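PDB 2ZQE: MutS2 protein, which probably cleaves DNA through its Smr endonuclease domain, the part crystallised here, and so helps MutS2 to suppress homologous recombination. Local coordinates for residues L38-G43 / G75-A80. Numbering follows the deposited sequence.
Sequences LLHGKG and GVTVVA
The imidazole of H40 is held at both ring nitrogens: NE2 meets T77 OG1 at 2.8 Å, with the hydroxyl in the ring plane, while ND1 gives its hydrogen to G41 O along a nearly straight N-H...O line (171°). G75 O lies over one ring face, offset toward the rim, yet its bonds go to the backbone: it accepts H40 N at 3.0 Å and, on a lone pair, G41 N at 2.9 Å. A chi1 of 40° places CG of H40 between the backbone N and the carbonyl carbon, and with this torsion NE2 comes near T77 OG1. Next to this loop, the two central strands of the mixed sheet, 35-39 and 76-81, run antiparallel, and L38 and T77 form a hydrogen-bonded pair, L38 N to T77 O at 2.8 Å and T77 N to L38 O at 2.9 Å. On the side covered by helix 46-57, L38 CD1 packs on V79 CG2 at 3.7 Å; on the other, L39 CD1 meets V76 CG2. H40 to G43 form the glycine-rich HGKG segment of this alpha/beta Smr domain, probably near its functional site. The two imidazole bonds together fix the ring's rotation and tie the residue after strand 35-39 to strand 76-81.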
ATOM      1  N   LEU A  38      -2.863   2.326  -0.667  1.00  4.90           N
ATOM      2  CA  LEU A  38      -2.791   1.760   0.669  1.00  5.02           C
ATOM      3  C   LEU A  38      -2.925   2.875   1.697  1.00  4.82           C
ATOM      4  O   LEU A  38      -2.004   3.651   1.921  1.00  5.56           O
ATOM      5  CB  LEU A  38      -1.462   0.998   0.846  1.00  4.80           C
ATOM      6  CG  LEU A  38      -1.204  -0.059  -0.226  1.00  4.74           C
ATOM      7  CD1 LEU A  38       0.210  -0.633  -0.042  1.00  5.32           C
ATOM      8  CD2 LEU A  38      -2.242  -1.173  -0.188  1.00  6.21           C
ATOM      9  N   LEU A  39      -4.106   2.970   2.296  1.00  4.40           N
ATOM     10  CA  LEU A  39      -4.363   3.974   3.320  1.00  4.96           C
ATOM     11  C   LEU A  39      -3.938   3.424   4.676  1.00  5.69           C
ATOM     12  O   LEU A  39      -4.667   2.636   5.295  1.00  5.50           O
ATOM     13  CB  LEU A  39      -5.858   4.328   3.305  1.00  4.70           C
ATOM     14  CG  LEU A  39      -6.413   5.235   4.405  1.00  5.05           C
ATOM     15  CD1 LEU A  39      -5.621   6.529   4.462  1.00  6.15           C
ATOM     16  CD2 LEU A  39      -7.913   5.487   4.175  1.00  6.10           C
ATOM     17  N   HIS A  40      -2.750   3.827   5.132  1.00  5.41           N
ATOM     18  CA  HIS A  40      -2.222   3.332   6.419  1.00  5.13           C
ATOM     19  C   HIS A  40      -2.164   4.393   7.496  1.00  5.31           C
ATOM     20  O   HIS A  40      -1.912   4.092   8.667  1.00  5.18           O
ATOM     21  CB  HIS A  40      -0.821   2.740   6.252  1.00  5.07           C
ATOM     22  CG  HIS A  40       0.061   3.515   5.323  1.00  5.10           C
ATOM     23  ND1 HIS A  40       0.532   4.776   5.615  1.00  5.91           N
ATOM     24  CD2 HIS A  40       0.574   3.192   4.116  1.00  4.60           C
ATOM     25  CE1 HIS A  40       1.299   5.198   4.627  1.00  7.06           C
ATOM     26  NE2 HIS A  40       1.331   4.261   3.696  1.00  5.76           N
ATOM     27  N   GLY A  41      -2.353   5.638   7.080  1.00  5.82           N
ATOM     28  CA  GLY A  41      -2.309   6.755   7.989  1.00  6.14           C
ATOM     29  C   GLY A  41      -0.901   7.143   8.377  1.00  7.14           C
ATOM     30  O   GLY A  41       0.083   6.531   7.935  1.00  6.30           O
ATOM     31  N   LYS A  42      -0.809   8.159   9.230  1.00  7.87           N
ATOM     32  CA  LYS A  42       0.488   8.695   9.612  1.00  8.66           C
ATOM     33  C   LYS A  42       0.887   8.180  10.982  1.00  9.31           C
ATOM     34  O   LYS A  42       1.551   7.144  11.074  1.00  9.25           O
ATOM     35  CB  LYS A  42       0.492  10.223   9.497  1.00  8.89           C
ATOM     36  CG  LYS A  42       0.337  10.697   8.060  1.00  9.45           C
ATOM     37  CD  LYS A  42       0.181  12.194   7.953  1.00 12.05           C
ATOM     38  CE  LYS A  42      -0.016  12.597   6.494  1.00 14.75           C
ATOM     39  NZ  LYS A  42      -0.452  14.021   6.345  1.00 17.87           N
ATOM     40  N   GLY A  43       0.451   8.855  12.046  1.00  9.52           N
ATOM     41  CA  GLY A  43       0.696   8.351  13.407  1.00 10.08           C
ATOM     42  C   GLY A  43       2.162   8.168  13.736  1.00  9.24           C
ATOM     43  O   GLY A  43       2.960   9.097  13.606  1.00 10.34           O
ATOM     44  N   GLY A  75       0.220   9.521   4.501  1.00  5.95           N
ATOM     45  CA  GLY A  75      -0.710   8.535   5.062  1.00  5.20           C
ATOM     46  C   GLY A  75      -1.227   7.527   4.035  1.00  5.04           C
ATOM     47  O   GLY A  75      -1.943   6.569   4.374  1.00  4.53           O
ATOM     48  N   VAL A  76      -0.878   7.743   2.768  1.00  4.85           N
ATOM     49  CA  VAL A  76      -1.285   6.804   1.721  1.00  4.90           C
ATOM     50  C   VAL A  76      -0.080   6.472   0.862  1.00  4.99           C
ATOM     51  O   VAL A  76       0.644   7.369   0.432  1.00  4.61           O
ATOM     52  CB  VAL A  76      -2.419   7.372   0.837  1.00  4.84           C
ATOM     53  CG1 VAL A  76      -2.721   6.432  -0.346  1.00  5.48           C
ATOM     54  CG2 VAL A  76      -3.695   7.603   1.679  1.00  6.44           C
ATOM     55  N   THR A  77       0.133   5.179   0.629  1.00  4.50           N
ATOM     56  CA  THR A  77       1.136   4.745  -0.341  1.00  4.14           C
ATOM     57  C   THR A  77       0.416   4.327  -1.611  1.00  3.81           C
ATOM     58  O   THR A  77      -0.469   3.463  -1.599  1.00  4.85           O
ATOM     59  CB  THR A  77       1.993   3.564   0.177  1.00  4.19           C
ATOM     60  OG1 THR A  77       2.733   3.978   1.321  1.00  4.41           O
ATOM     61  CG2 THR A  77       2.979   3.128  -0.911  1.00  3.60           C
ATOM     62  N   VAL A  78       0.804   4.960  -2.715  1.00  3.76           N
ATOM     63  CA  VAL A  78       0.206   4.681  -4.011  1.00  4.27           C
ATOM     64  C   VAL A  78       1.113   3.722  -4.768  1.00  4.35           C
ATOM     65  O   VAL A  78       2.266   4.036  -5.030  1.00  5.21           O
ATOM     66  CB  VAL A  78       0.035   5.994  -4.809  1.00  3.61           C
ATOM     67  CG1 VAL A  78      -0.678   5.731  -6.133  1.00  5.09           C
ATOM     68  CG2 VAL A  78      -0.750   7.001  -3.976  1.00  5.56           C
ATOM     69  N   VAL A  79       0.560   2.559  -5.104  1.00  4.27           N
ATOM     70  CA  VAL A  79       1.323   1.470  -5.720  1.00  4.85           C
ATOM     71  C   VAL A  79       0.965   1.325  -7.196  1.00  5.59           C
ATOM     72  O   VAL A  79      -0.211   1.188  -7.550  1.00  5.52           O
ATOM     73  CB  VAL A  79       1.057   0.115  -4.983  1.00  4.44           C
ATOM     74  CG1 VAL A  79       1.917  -1.002  -5.560  1.00  6.16           C
ATOM     75  CG2 VAL A  79       1.307   0.237  -3.449  1.00  5.30           C
ATOM     76  N   ALA A  80       1.988   1.366  -8.046  1.00  5.57           N
ATOM     77  CA  ALA A  80       1.850   1.006  -9.451  1.00  7.29           C
ATOM     78  C   ALA A  80       2.158  -0.475  -9.583  1.00  7.72           C
ATOM     79  O   ALA A  80       3.265  -0.923  -9.262  1.00  8.08           O
ATOM     80  CB  ALA A  80       2.798   1.811 -10.305  1.00  6.95           C
TER